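Local coordinates for protein botulinum neurotoxin type G (Clostridium botulinum, PDB 3MPP) that targets nerve cells through its receptor-binding domain and carries a zinc metalloprotease light chain across the membrane into the host cytosol, at residues A264-F269 with N275-Y280; L242-M247 with F377-F382; S6-G11 with I15-Y20; V30-N33 with Q39-L42; N157-G162 with T211-R216. The protein carries 4 engineered substitutions. All coordinates share one frame; numbering follows the deposited sequence. Where two conformers were deposited one is given.

Contact 1: A264-F269 with N275-Y280; sequences APRTNF and NYQNLY
The beta hairpin of strands 260-270 and 275-277, in the C-terminal receptor-binding subdomain, brings Phe269 against Tyr276 and Asn268 against Gln277. Phe269 and Tyr276 form an antiparallel hydrogen-bonded pair: Phe269 N gives to Tyr276 O at 2.8 Å and Tyr276 N to Phe269 O at 2.9 Å. Their side chains share a face, the Phe269 CB resting 3.5 Å from Tyr276 CZ. The two ring planes are only 23° apart but slid along each other, and so hardly overlap. Tyr276 OH turns to Asn80.

One more backbone bond continues past the pair, from Asn278 N to Thr267 O at 2.9 Å, and side chains add to it. Asn278 OD1 receives Thr267 OG1 on an in-plane lone pair, also at 2.9 Å. Arg266, extended from CG to NE, reaches Asn278 O through NH1 (3.0 Å), and its NE goes to Gln248 O. One water joins Arg266 NH1 to Leu279 O; a second links Arg266 O, Asn268 ND2 and Gln277 NE2, while Gln277 OE1 bonds to Asn249 ND2. NE and NH1 of the buried Arg266 thus each give one bond to a carbonyl oxygen, and NH1 a second to a water.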
# COMPACT_ATOMS: atom_id res chain seq x y z
N ALA A 264 5.65 18.32 -14.14
CA ALA A 264 6.39 17.81 -15.28
C ALA A 264 5.91 16.38 -15.51
O ALA A 264 5.53 15.70 -14.57
CB ALA A 264 7.89 17.86 -15.01
N PRO A 265 5.93 15.92 -16.77
CA PRO A 265 5.48 14.56 -17.05
C PRO A 265 6.44 13.53 -16.45
O PRO A 265 7.65 13.69 -16.58
CB PRO A 265 5.52 14.46 -18.59
CG PRO A 265 5.69 15.86 -19.08
CD PRO A 265 6.35 16.64 -17.99
N ARG A 266 5.90 12.48 -15.82
CA ARG A 266 6.73 11.39 -15.33
C ARG A 266 7.43 10.72 -16.51
O ARG A 266 6.87 10.57 -17.59
CB ARG A 266 5.88 10.33 -14.62
CG ARG A 266 5.31 10.77 -13.29
CD ARG A 266 4.56 9.63 -12.58
NE ARG A 266 3.97 10.17 -11.36
CZ ARG A 266 4.67 10.46 -10.28
NH1 ARG A 266 5.98 10.22 -10.25
NH2 ARG A 266 4.07 10.99 -9.23
N THR A 267 8.67 10.29 -16.30
CA THR A 267 9.35 9.48 -17.29
C THR A 267 8.90 8.06 -17.07
O THR A 267 8.24 7.76 -16.08
CB THR A 267 10.87 9.55 -17.12
OG1 THR A 267 11.20 9.31 -15.74
CG2 THR A 267 11.37 10.93 -17.52
N ASN A 268 9.27 7.17 -17.99
CA ASN A 268 8.80 5.80 -17.92
C ASN A 268 9.85 4.81 -18.35
O ASN A 268 10.88 5.17 -18.92
CB ASN A 268 7.58 5.64 -18.81
CG ASN A 268 7.89 5.90 -20.25
OD1 ASN A 268 8.60 5.13 -20.89
ND2 ASN A 268 7.38 7.01 -20.78
N PHE A 269 9.58 3.55 -18.07
CA PHE A 269 10.36 2.46 -18.63
C PHE A 269 9.39 1.43 -19.19
O PHE A 269 8.41 1.07 -18.55
CB PHE A 269 11.26 1.81 -17.57
CG PHE A 269 12.11 0.69 -18.12
CD1 PHE A 269 13.42 0.91 -18.49
CD2 PHE A 269 11.56 -0.56 -18.34
CE1 PHE A 269 14.20 -0.11 -19.03
CE2 PHE A 269 12.31 -1.58 -18.89
CZ PHE A 269 13.64 -1.36 -19.23
N ASN A 275 5.59 -2.09 -18.49
CA ASN A 275 5.66 -0.64 -18.59
C ASN A 275 5.28 -0.03 -17.27
O ASN A 275 4.32 -0.48 -16.62
CB ASN A 275 4.69 -0.12 -19.66
CG ASN A 275 4.47 1.38 -19.56
OD1 ASN A 275 5.34 2.17 -19.93
ND2 ASN A 275 3.32 1.77 -19.03
N TYR A 276 6.02 1.00 -16.86
CA TYR A 276 5.71 1.75 -15.65
C TYR A 276 6.27 3.15 -15.74
O TYR A 276 7.28 3.38 -16.40
CB TYR A 276 6.30 1.07 -14.40
CG TYR A 276 7.81 1.00 -14.36
CD1 TYR A 276 8.57 2.00 -13.76
CD2 TYR A 276 8.49 -0.10 -14.91
CE1 TYR A 276 9.96 1.93 -13.72
CE2 TYR A 276 9.88 -0.18 -14.88
CZ TYR A 276 10.61 0.83 -14.28
OH TYR A 276 11.98 0.75 -14.25
N GLN A 277 5.64 4.09 -15.03
CA GLN A 277 6.22 5.41 -14.87
C GLN A 277 7.05 5.48 -13.61
O GLN A 277 6.71 4.85 -12.61
CB GLN A 277 5.13 6.49 -14.87
CG GLN A 277 4.61 6.76 -16.29
CD GLN A 277 3.50 7.79 -16.31
OE1 GLN A 277 2.83 8.01 -15.29
NE2 GLN A 277 3.29 8.41 -17.46
N ASN A 278 8.15 6.23 -13.67
CA ASN A 278 9.02 6.45 -12.50
C ASN A 278 8.34 7.25 -11.38
O ASN A 278 7.55 8.15 -11.65
CB ASN A 278 10.31 7.15 -12.94
CG ASN A 278 11.20 6.23 -13.73
OD1 ASN A 278 11.59 6.52 -14.87
ND2 ASN A 278 11.51 5.09 -13.14
N LEU A 279 8.69 6.91 -10.14
CA LEU A 279 8.09 7.44 -8.92
C LEU A 279 9.02 8.35 -8.15
O LEU A 279 8.59 9.29 -7.47
CB LEU A 279 7.72 6.28 -7.98
CG LEU A 279 6.75 5.27 -8.58
CD1 LEU A 279 6.37 4.23 -7.53
CD2 LEU A 279 5.50 5.99 -9.10
N TYR A 280 10.31 8.05 -8.22
CA TYR A 280 11.27 8.83 -7.46
C TYR A 280 11.73 10.05 -8.25
O TYR A 280 12.86 10.10 -8.71
CB TYR A 280 12.47 7.97 -7.09
CG TYR A 280 12.12 6.67 -6.41
CD1 TYR A 280 11.10 6.60 -5.48
CD2 TYR A 280 12.87 5.52 -6.65
CE1 TYR A 280 10.81 5.40 -4.82
CE2 TYR A 280 12.59 4.33 -6.01
CZ TYR A 280 11.56 4.28 -5.10
OH TYR A 280 11.28 3.08 -4.46
O HOH W 1 6.75 11.09 -7.64
O HOH W 2 5.61 8.49 -19.44
O HOH W 3 13.41 4.96 -16.72

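Contact 2: L242-M247 with F377-F382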
# COMPACT_ATOMS: atom_id res chain seq x y z
N LEU A 242 6.46 12.89 -4.05
CA LEU A 242 5.07 13.26 -3.90
C LEU A 242 4.26 12.74 -5.07
O LEU A 242 4.67 12.83 -6.23
CB LEU A 242 4.94 14.79 -3.75
CG LEU A 242 3.64 15.41 -3.22
CD1 LEU A 242 3.22 14.83 -1.86
CD2 LEU A 242 3.77 16.94 -3.15
N PHE A 243 3.12 12.15 -4.75
CA PHE A 243 2.22 11.63 -5.76
C PHE A 243 0.85 12.29 -5.63
O PHE A 243 0.32 12.41 -4.52
CB PHE A 243 2.12 10.11 -5.62
CG PHE A 243 1.06 9.47 -6.47
CD1 PHE A 243 1.33 9.08 -7.78
CD2 PHE A 243 -0.21 9.22 -5.95
CE1 PHE A 243 0.35 8.48 -8.56
CE2 PHE A 243 -1.21 8.62 -6.75
CZ PHE A 243 -0.92 8.24 -8.04
N ASN A 244 0.28 12.72 -6.76
CA ASN A 244 -1.07 13.29 -6.81
C ASN A 244 -2.10 12.32 -7.40
O ASN A 244 -1.99 11.91 -8.55
CB ASN A 244 -1.07 14.61 -7.60
CG ASN A 244 -2.37 15.35 -7.46
OD1 ASN A 244 -3.33 15.04 -8.14
ND2 ASN A 244 -2.41 16.34 -6.56
N GLN A 245 -3.13 12.00 -6.62
CA GLN A 245 -4.15 11.05 -7.07
C GLN A 245 -4.95 11.56 -8.28
O GLN A 245 -5.35 10.77 -9.12
CB GLN A 245 -5.13 10.68 -5.94
CG GLN A 245 -6.20 9.66 -6.40
CD GLN A 245 -7.25 9.38 -5.35
OE1 GLN A 245 -7.51 10.20 -4.48
NE2 GLN A 245 -7.85 8.19 -5.40
N GLY A 246 -5.16 12.87 -8.39
CA GLY A 246 -5.92 13.40 -9.51
C GLY A 246 -5.12 13.56 -10.80
O GLY A 246 -5.68 13.51 -11.90
N MET A 247 -3.81 13.75 -10.67
CA MET A 247 -2.94 13.93 -11.82
C MET A 247 -1.78 12.99 -11.62
O MET A 247 -0.72 13.38 -11.12
CB MET A 247 -2.49 15.39 -11.91
CG MET A 247 -3.69 16.34 -11.96
SD MET A 247 -3.31 18.09 -12.16
CE MET A 247 -2.53 18.04 -13.77
N PHE A 377 -3.90 21.87 -0.22
CA PHE A 377 -2.89 21.76 -1.27
C PHE A 377 -3.46 20.99 -2.45
O PHE A 377 -4.18 20.00 -2.29
CB PHE A 377 -1.65 21.00 -0.78
CG PHE A 377 -0.74 21.79 0.12
CD1 PHE A 377 -1.20 22.88 0.85
CD2 PHE A 377 0.59 21.39 0.28
CE1 PHE A 377 -0.35 23.60 1.68
CE2 PHE A 377 1.44 22.11 1.11
CZ PHE A 377 0.98 23.21 1.81
N GLY A 378 -3.08 21.42 -3.65
CA GLY A 378 -3.53 20.79 -4.87
C GLY A 378 -2.66 21.24 -6.03
O GLY A 378 -1.50 21.65 -5.84
N ILE A 379 -3.22 21.16 -7.22
CA ILE A 379 -2.54 21.59 -8.43
C ILE A 379 -3.53 22.46 -9.19
O ILE A 379 -4.68 22.06 -9.42
CB ILE A 379 -2.10 20.39 -9.28
CG1 ILE A 379 -1.15 19.49 -8.49
CG2 ILE A 379 -1.40 20.85 -10.58
CD1 ILE A 379 -0.73 18.21 -9.23
N GLY A 380 -3.10 23.67 -9.54
CA GLY A 380 -4.01 24.61 -10.17
C GLY A 380 -3.44 25.25 -11.42
O GLY A 380 -2.23 25.32 -11.60
N LYS A 381 -4.33 25.73 -12.28
CA LYS A 381 -3.92 26.41 -13.51
C LYS A 381 -3.74 27.89 -13.23
O LYS A 381 -4.64 28.53 -12.73
CB LYS A 381 -5.01 26.25 -14.57
CG LYS A 381 -4.94 24.98 -15.38
CD LYS A 381 -6.17 24.83 -16.26
CE LYS A 381 -5.81 24.19 -17.58
NZ LYS A 381 -4.59 23.34 -17.45
N PHE A 382 -2.56 28.43 -13.56
CA PHE A 382 -2.26 29.84 -13.33
C PHE A 382 -1.72 30.46 -14.63
O PHE A 382 -1.34 29.74 -15.55
CB PHE A 382 -1.22 30.02 -12.21
CG PHE A 382 -1.70 29.62 -10.83
CD1 PHE A 382 -1.74 28.28 -10.44
CD2 PHE A 382 -2.10 30.59 -9.92
CE1 PHE A 382 -2.18 27.92 -9.16
CE2 PHE A 382 -2.54 30.25 -8.64
CZ PHE A 382 -2.58 28.90 -8.26
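Ile379 turns its two branches to different partners because CG1 stands anti to the carbonyl carbon (chi1 -60°) and CG2 anti to the backbone N. Met247 meets it with a chain that is straight to SD and bends at the methyl end (chi3 63°). Both residues belong to the beta-trefoil C-terminal receptor-binding subdomain, where the end of strand 239-244 and the turn after it face strand 373-382. Backbones stay well apart, the CA atoms of Asn244 and Gly378 being 8.1 Å from each other, and no hydrogen bond crosses the gap: side chains alone make this contact.

The CG1 branch carries CD1 to the Asn244 amide, with Ile379 CD1 3.7 Å from Asn244 ND2; the two side chains slide past each other in opposite senses. This is a van der Waals contact on an amide whose two polar atoms already have partners. Asn244 ND2 donates to Gly417 O, and OD1 accepts from Met247 N at 2.9 Å, an Asx motif that closes the turn leading to Met247. A weak bond from Gly246 N reaches the same OD1.

Trp420 lies against both Asn244 and Ile379, and Asn395 against both Met247 and Ile379. The backbone N of Ile379 bonds to the hydroxyl of Tyr403, a member of the inferred ganglioside-binding motif, and the side chain of Ile379 is about 10 Å from that of Trp402, the inferred ganglioside site. On the other branch, Met247 SD touches Ile379 CG2 at 3.7 Å, with Ile379 CB slightly farther, 3.9 Å from the same sulfur.

Contact 3: S6-G11 with I15-Y20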
# COMPACT_ATOMS: atom_id res chain seq x y z
N SER A 6 -5.33 -16.63 14.09
CA SER A 6 -4.91 -15.28 13.71
C SER A 6 -3.48 -15.03 14.18
O SER A 6 -3.19 -15.15 15.37
CB SER A 6 -5.85 -14.23 14.29
OG SER A 6 -5.70 -14.12 15.69
N LEU A 7 -2.60 -14.71 13.25
CA LEU A 7 -1.21 -14.48 13.61
C LEU A 7 -1.01 -13.02 14.01
O LEU A 7 -1.42 -12.11 13.30
CB LEU A 7 -0.26 -14.85 12.46
CG LEU A 7 -0.23 -16.33 12.05
CD1 LEU A 7 0.88 -16.63 11.05
CD2 LEU A 7 -0.09 -17.21 13.28
N SER A 8 -0.41 -12.82 15.17
CA SER A 8 -0.03 -11.48 15.60
C SER A 8 1.38 -11.54 16.14
O SER A 8 1.78 -12.51 16.78
CB SER A 8 -0.97 -10.94 16.67
OG SER A 8 -2.30 -10.89 16.19
N TYR A 9 2.15 -10.49 15.86
CA TYR A 9 3.48 -10.34 16.41
C TYR A 9 3.40 -9.38 17.58
O TYR A 9 3.44 -8.16 17.40
CB TYR A 9 4.43 -9.80 15.33
CG TYR A 9 5.87 -9.78 15.76
CD1 TYR A 9 6.53 -8.57 16.00
CD2 TYR A 9 6.59 -10.96 15.94
CE1 TYR A 9 7.85 -8.54 16.39
CE2 TYR A 9 7.91 -10.94 16.34
CZ TYR A 9 8.53 -9.73 16.57
OH TYR A 9 9.85 -9.70 16.96
N ARG A 10 3.27 -9.93 18.78
CA ARG A 10 3.10 -9.14 20.00
C ARG A 10 4.34 -9.21 20.89
O ARG A 10 4.72 -10.28 21.35
CB ARG A 10 1.89 -9.64 20.79
CG ARG A 10 0.58 -9.64 20.02
CD ARG A 10 -0.16 -8.31 20.15
NE ARG A 10 -1.44 -8.33 19.45
CZ ARG A 10 -2.53 -8.94 19.91
NH1 ARG A 10 -2.49 -9.59 21.07
NH2 ARG A 10 -3.66 -8.90 19.21
N GLY A 11 4.96 -8.05 21.14
CA GLY A 11 6.07 -7.97 22.07
C GLY A 11 7.20 -8.96 21.84
O GLY A 11 7.58 -9.70 22.75
N ILE A 15 2.45 -14.90 17.92
CA ILE A 15 1.48 -15.70 18.66
C ILE A 15 0.21 -15.92 17.86
O ILE A 15 0.01 -15.34 16.79
CB ILE A 15 1.09 -15.01 19.99
CG1 ILE A 15 0.34 -13.71 19.70
CG2 ILE A 15 2.31 -14.74 20.83
CD1 ILE A 15 -0.30 -13.06 20.92
N ASP A 16 -0.65 -16.78 18.39
CA ASP A 16 -1.99 -16.98 17.85
C ASP A 16 -2.98 -16.16 18.68
O ASP A 16 -3.27 -16.51 19.82
CB ASP A 16 -2.35 -18.46 17.90
CG ASP A 16 -3.75 -18.74 17.39
OD1 ASP A 16 -4.37 -17.81 16.83
OD2 ASP A 16 -4.23 -19.88 17.54
N SER A 17 -3.48 -15.07 18.11
CA SER A 17 -4.44 -14.21 18.80
C SER A 17 -5.83 -14.83 18.79
O SER A 17 -6.76 -14.30 19.40
CB SER A 17 -4.49 -12.82 18.16
OG SER A 17 -3.24 -12.16 18.27
N SER A 18 -5.97 -15.94 18.09
CA SER A 18 -7.24 -16.64 17.94
C SER A 18 -7.80 -17.07 19.30
O SER A 18 -9.01 -17.04 19.53
CB SER A 18 -7.04 -17.88 17.06
OG SER A 18 -8.27 -18.46 16.68
N GLY A 19 -6.90 -17.48 20.19
CA GLY A 19 -7.32 -18.05 21.45
C GLY A 19 -7.49 -19.55 21.32
O GLY A 19 -7.92 -20.22 22.25
N TYR A 20 -7.14 -20.07 20.14
CA TYR A 20 -7.19 -21.51 19.90
C TYR A 20 -5.84 -22.16 20.17
O TYR A 20 -5.67 -23.36 19.97
CB TYR A 20 -7.69 -21.81 18.49
CG TYR A 20 -9.18 -21.61 18.33
CD1 TYR A 20 -9.71 -20.34 18.14
CD2 TYR A 20 -10.06 -22.69 18.37
CE1 TYR A 20 -11.06 -20.15 18.00
CE2 TYR A 20 -11.42 -22.50 18.22
CZ TYR A 20 -11.92 -21.23 18.04
OH TYR A 20 -13.27 -21.03 17.89
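Ser8 OG and Ser17 OG lie 2.6 Å apart, a short hydroxyl-hydroxyl hydrogen bond in which either may be the donor. Each OG stands anti to its own carbonyl carbon (chi1 -59° in Ser8), and this turns the hydroxyls to one another. Ser8 OG has a further, weak bond to Asn37 OD1. Arg10 has two conformers; in one, Ser17 OG sits over a face of the guanidinium without a hydrogen bond, Arg10 NH2 being 3.4 Å from Ser17 OG at a poor angle.

The backbones form an antiparallel hairpin. Ser8 and Ile15 are a hydrogen-bonded pair, Ile15 N giving to Ser8 O at 2.7 Å and Ser8 N to Ile15 O at 3.0 Å. Leu7 and Asp16 follow as a non-hydrogen-bonded pair, and Ser17 N then closes on Ser6 O at 2.8 Å. In the same Arg10 conformer, Ile15 CD1 packs 3.6 Å from Arg10 CG, the side chains crossing at about a right angle; both Arg10 contacts are less certain. Asp16 OD1 appears to accept from Ser6 N and, as an Asx turn, from Ser18 N, but its position is doubtful because it crowds Ser18.

Within the N-terminal receptor-binding subdomain, strand 3-10 also pairs with strand 195-204, Leu7 bonding through its backbone to Phe201. On the face of Leu7 and Asp16, both side chains touch Met24 of strand 23-26 in the other sheet.

Contact 4: V30-N33 with Q39-L42; sequences VIFN and QFKL
Backbone hydrogen bonds knit Val30-Asn33 to Gln39-Leu42 as an antiparallel hairpin, with short strand axes 4.7 Å apart and at 161°. Asn33 with Gln39 and Ile31 with Lys41 are the hydrogen-bonded pairs. Asn33 N gives to Gln39 O at 3.0 Å and Gln39 N to Asn33 O at 3.1 Å; Lys41 N reaches Ile31 O at 2.8 Å, while the return bond from Ile31 N is weak.

Side-chain polarity lies on the face of Asn33 and Gln39. Asn33 CG sits between its backbone N and carbonyl carbon, a torsion that brings the amide to the glutamine. Asn33 ND2 donates to Gln39 OE1 at 3.0 Å, in the plane of its own amide but from above that of the acceptor (49° out of it), and the two amide planes are 60° apart. The other ends have further partners: Asn33 OD1 takes Ile35 N, and Gln39 NE2 bonds to Asn232.

Apolar contacts fill the face of Val30, Phe32, Phe40 and Leu42. Phe32 CD1 meets Phe40 CB at 3.6 Å. Val30 CG1 lies over one face of the Phe32 ring, toward its rim, and is also 4.0 Å from Phe40 CB.

Strand 39-43 runs between strand 30-33 and strand 195-204, with Phe40 bonded through its backbone to Ile198. Leu42 reaches Phe184 and Leu186 of strand 181-187 in the second sheet of this lectin-like subdomain, whereas extended Lys41 forms a salt bridge with Glu427 of the C-terminal subdomain.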
# COMPACT_ATOMS: atom_id res chain seq x y z
N VAL A 30 13.59 -15.26 9.14
CA VAL A 30 12.37 -14.47 9.00
C VAL A 30 12.58 -13.09 9.62
O VAL A 30 13.16 -12.96 10.70
CB VAL A 30 11.15 -15.14 9.67
CG1 VAL A 30 9.91 -14.25 9.54
CG2 VAL A 30 10.88 -16.52 9.06
N ILE A 31 12.13 -12.05 8.93
CA ILE A 31 12.22 -10.69 9.47
C ILE A 31 10.84 -10.24 9.95
O ILE A 31 9.82 -10.44 9.28
CB ILE A 31 12.78 -9.69 8.43
CG1 ILE A 31 14.25 -9.96 8.15
CG2 ILE A 31 12.64 -8.26 8.94
CD1 ILE A 31 14.51 -11.20 7.34
N PHE A 32 10.81 -9.62 11.11
CA PHE A 32 9.57 -9.14 11.68
C PHE A 32 9.68 -7.65 11.91
O PHE A 32 10.78 -7.12 12.06
CB PHE A 32 9.30 -9.80 13.04
CG PHE A 32 8.98 -11.27 12.97
CD1 PHE A 32 7.69 -11.68 12.69
CD2 PHE A 32 9.95 -12.22 13.22
CE1 PHE A 32 7.38 -13.03 12.63
CE2 PHE A 32 9.65 -13.57 13.18
CZ PHE A 32 8.36 -13.98 12.88
N ASN A 33 8.55 -6.97 11.91
CA ASN A 33 8.46 -5.65 12.51
C ASN A 33 7.17 -5.56 13.30
O ASN A 33 6.26 -6.38 13.10
CB ASN A 33 8.59 -4.54 11.46
CG ASN A 33 7.42 -4.49 10.51
OD1 ASN A 33 6.27 -4.52 10.92
ND2 ASN A 33 7.72 -4.39 9.21
N GLN A 39 4.10 -7.37 11.10
CA GLN A 39 4.39 -7.80 9.73
C GLN A 39 5.55 -8.77 9.68
O GLN A 39 6.48 -8.64 10.46
CB GLN A 39 4.72 -6.59 8.85
CG GLN A 39 3.70 -5.45 8.91
CD GLN A 39 4.12 -4.26 8.04
OE1 GLN A 39 5.23 -4.23 7.49
NE2 GLN A 39 3.23 -3.28 7.92
N PHE A 40 5.51 -9.73 8.75
CA PHE A 40 6.69 -10.58 8.55
C PHE A 40 7.10 -10.76 7.09
O PHE A 40 6.27 -10.73 6.19
CB PHE A 40 6.59 -11.95 9.27
CG PHE A 40 5.54 -12.88 8.72
CD1 PHE A 40 5.83 -13.71 7.64
CD2 PHE A 40 4.29 -12.95 9.31
CE1 PHE A 40 4.87 -14.59 7.15
CE2 PHE A 40 3.32 -13.82 8.81
CZ PHE A 40 3.62 -14.65 7.73
N LYS A 41 8.40 -10.96 6.90
CA LYS A 41 8.99 -11.09 5.58
C LYS A 41 9.58 -12.49 5.41
O LYS A 41 10.42 -12.93 6.19
CB LYS A 41 10.10 -10.04 5.44
CG LYS A 41 10.77 -9.95 4.07
CD LYS A 41 11.92 -8.92 4.19
CE LYS A 41 12.72 -8.72 2.93
NZ LYS A 41 13.79 -7.70 3.18
N LEU A 42 9.12 -13.19 4.38
CA LEU A 42 9.71 -14.46 3.97
C LEU A 42 10.74 -14.23 2.87
O LEU A 42 10.42 -13.66 1.83
CB LEU A 42 8.62 -15.40 3.44
CG LEU A 42 7.45 -15.72 4.39
CD1 LEU A 42 6.41 -16.57 3.70
CD2 LEU A 42 7.97 -16.42 5.64

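Contact 5: N157-G162 with T211-R216; sequences NIYING and TEVEER. Engineered in segment 211-216: Glu214 (natural residue Ser), Glu215 (natural residue Ser), Arg216 (natural residue Leu).
Val213 lays both methyl groups against Tyr159. With CG1 anti to its backbone N (chi1 173°) and CG2 anti to its carbonyl carbon, the valine lies along one face of the ring: CG2 stands 4.0 Å from the Tyr159 ring centroid, only 3° off the normal, a CH-pi contact over the middle of the face. CG1 covers the root of the same side chain, 3.7 Å from Tyr159 CG. Tyr159 has its CG anti to the carbonyl carbon (chi1 -64°), which lays the ring beside the helix, and the two side chains cross at an oblique angle.

Here helix 210-220 packs on the end of strand 156-160, an element of the concanavalin-like beta sandwich of the N-terminal receptor-binding subdomain, and Thr147 and Thr149 of strand 144-150 also touch the tyrosine. Past the strand the chain turns through Gly162, whose positive phi suits a glycine. Gly162 CA is 4.0 Å from Val213 CG1 and 4.3 Å from Glu214 CA, the nearest CA pair.

Glu214 is an engineered residue, serine in nature, with two conformers. In one, its chain bends at chi2 and a water bridges Glu214 OE1 and Asn161 O, a doubtful bridge given the second conformer and the very short water-OE1 distance.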
# COMPACT_ATOMS: atom_id res chain seq x y z
N ASN A 157 -14.19 -18.18 -4.02
CA ASN A 157 -14.20 -16.75 -4.33
C ASN A 157 -12.91 -16.07 -3.89
O ASN A 157 -12.38 -16.38 -2.82
CB ASN A 157 -15.37 -16.05 -3.63
CG ASN A 157 -16.70 -16.73 -3.89
OD1 ASN A 157 -16.89 -17.90 -3.56
ND2 ASN A 157 -17.64 -16.00 -4.47
N ILE A 158 -12.42 -15.14 -4.70
CA ILE A 158 -11.29 -14.31 -4.32
C ILE A 158 -11.74 -12.87 -4.22
O ILE A 158 -12.26 -12.30 -5.19
CB ILE A 158 -10.13 -14.38 -5.32
CG1 ILE A 158 -9.53 -15.78 -5.37
CG2 ILE A 158 -9.04 -13.38 -4.94
CD1 ILE A 158 -8.24 -15.84 -6.13
N TYR A 159 -11.56 -12.29 -3.05
CA TYR A 159 -11.82 -10.88 -2.84
C TYR A 159 -10.48 -10.15 -2.76
O TYR A 159 -9.56 -10.64 -2.13
CB TYR A 159 -12.56 -10.68 -1.53
CG TYR A 159 -13.93 -11.30 -1.50
CD1 TYR A 159 -15.06 -10.52 -1.68
CD2 TYR A 159 -14.09 -12.67 -1.29
CE1 TYR A 159 -16.32 -11.09 -1.66
CE2 TYR A 159 -15.35 -13.24 -1.26
CZ TYR A 159 -16.46 -12.45 -1.45
OH TYR A 159 -17.71 -13.01 -1.42
N ILE A 160 -10.40 -8.98 -3.38
CA ILE A 160 -9.20 -8.16 -3.28
C ILE A 160 -9.57 -6.79 -2.74
O ILE A 160 -10.45 -6.11 -3.30
CB ILE A 160 -8.50 -8.01 -4.64
CG1 ILE A 160 -8.03 -9.37 -5.15
CG2 ILE A 160 -7.33 -7.01 -4.53
CD1 ILE A 160 -6.84 -9.94 -4.38
N ASN A 161 -8.92 -6.39 -1.66
CA ASN A 161 -9.24 -5.12 -1.01
C ASN A 161 -10.74 -4.99 -0.76
O ASN A 161 -11.37 -3.97 -1.06
CB ASN A 161 -8.69 -3.94 -1.82
CG ASN A 161 -7.18 -3.74 -1.62
OD1 ASN A 161 -6.59 -4.25 -0.66
ND2 ASN A 161 -6.56 -3.01 -2.53
N GLY A 162 -11.32 -6.06 -0.23
CA GLY A 162 -12.71 -6.06 0.18
C GLY A 162 -13.73 -6.29 -0.93
O GLY A 162 -14.92 -6.41 -0.65
N THR A 211 -20.57 -9.03 2.35
CA THR A 211 -20.73 -7.94 3.31
C THR A 211 -19.70 -8.05 4.44
O THR A 211 -19.10 -7.06 4.85
CB THR A 211 -22.14 -7.91 3.93
OG1 THR A 211 -23.11 -7.67 2.91
CG2 THR A 211 -22.22 -6.80 4.97
N GLU A 212 -19.51 -9.28 4.91
CA GLU A 212 -18.55 -9.57 5.98
C GLU A 212 -17.12 -9.25 5.53
O GLU A 212 -16.29 -8.80 6.33
CB GLU A 212 -18.66 -11.04 6.36
CG GLU A 212 -18.78 -11.32 7.85
CD GLU A 212 -19.53 -12.62 8.13
OE1 GLU A 212 -19.58 -13.49 7.24
OE2 GLU A 212 -20.06 -12.76 9.26
N VAL A 213 -16.83 -9.49 4.26
CA VAL A 213 -15.48 -9.28 3.75
C VAL A 213 -15.16 -7.79 3.68
O VAL A 213 -14.09 -7.35 4.12
CB VAL A 213 -15.29 -9.94 2.37
CG1 VAL A 213 -13.93 -9.55 1.79
CG2 VAL A 213 -15.42 -11.46 2.49
N GLU A 214 -16.10 -7.01 3.14
CA GLU A 214 -15.92 -5.56 3.03
C GLU A 214 -15.72 -4.91 4.40
O GLU A 214 -14.89 -4.01 4.56
CB GLU A 214 -17.13 -4.93 2.34
CG GLU A 214 -17.20 -3.41 2.49
CD GLU A 214 -15.99 -2.71 1.92
OE1 GLU A 214 -15.31 -3.32 1.07
OE2 GLU A 214 -15.72 -1.57 2.32
N GLU A 215 -16.48 -5.37 5.38
CA GLU A 215 -16.39 -4.78 6.71
C GLU A 215 -15.06 -5.10 7.36
O GLU A 215 -14.43 -4.23 7.96
CB GLU A 215 -17.57 -5.22 7.59
CG GLU A 215 -18.93 -4.82 7.02
CD GLU A 215 -19.00 -3.36 6.60
OE1 GLU A 215 -18.50 -2.49 7.35
OE2 GLU A 215 -19.54 -3.07 5.51
N ARG A 216 -14.61 -6.34 7.23
CA ARG A 216 -13.32 -6.74 7.80
C ARG A 216 -12.19 -5.95 7.14
O ARG A 216 -11.15 -5.70 7.75
CB ARG A 216 -13.10 -8.24 7.64
CG ARG A 216 -12.14 -8.82 8.66
CD ARG A 216 -12.36 -10.31 8.82
NE ARG A 216 -13.77 -10.62 9.11
CZ ARG A 216 -14.32 -10.56 10.32
NH1 ARG A 216 -13.59 -10.20 11.37
NH2 ARG A 216 -15.60 -10.86 10.48
O HOH W 4 -13.60 -2.37 -0.49

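How the contacts relate
Contacts 1, 3 and 4 are hairpins held by backbone hydrogen bonds, to which polar side chains add theirs, whereas contacts 2 and 5 join elements distant in sequence without a direct hydrogen bond: contact 5, the buried one, sets methyls on a ring face, and contact 2 packs Ile379 on a sulfur and an amide. The others are partly buried, contact 3 lying farthest from the chain centre. Contacts 3, 4 and 5 reach the same large sheet of the N-terminal subdomain, and contacts 3 and 4 touch where Tyr9 stacks on Phe32. Contacts 1 and 2 belong to the trefoil subdomain and touch through Arg266 NH2, near Leu242 O and Phe243; contact 1 is nested inside the loop that contact 2 closes.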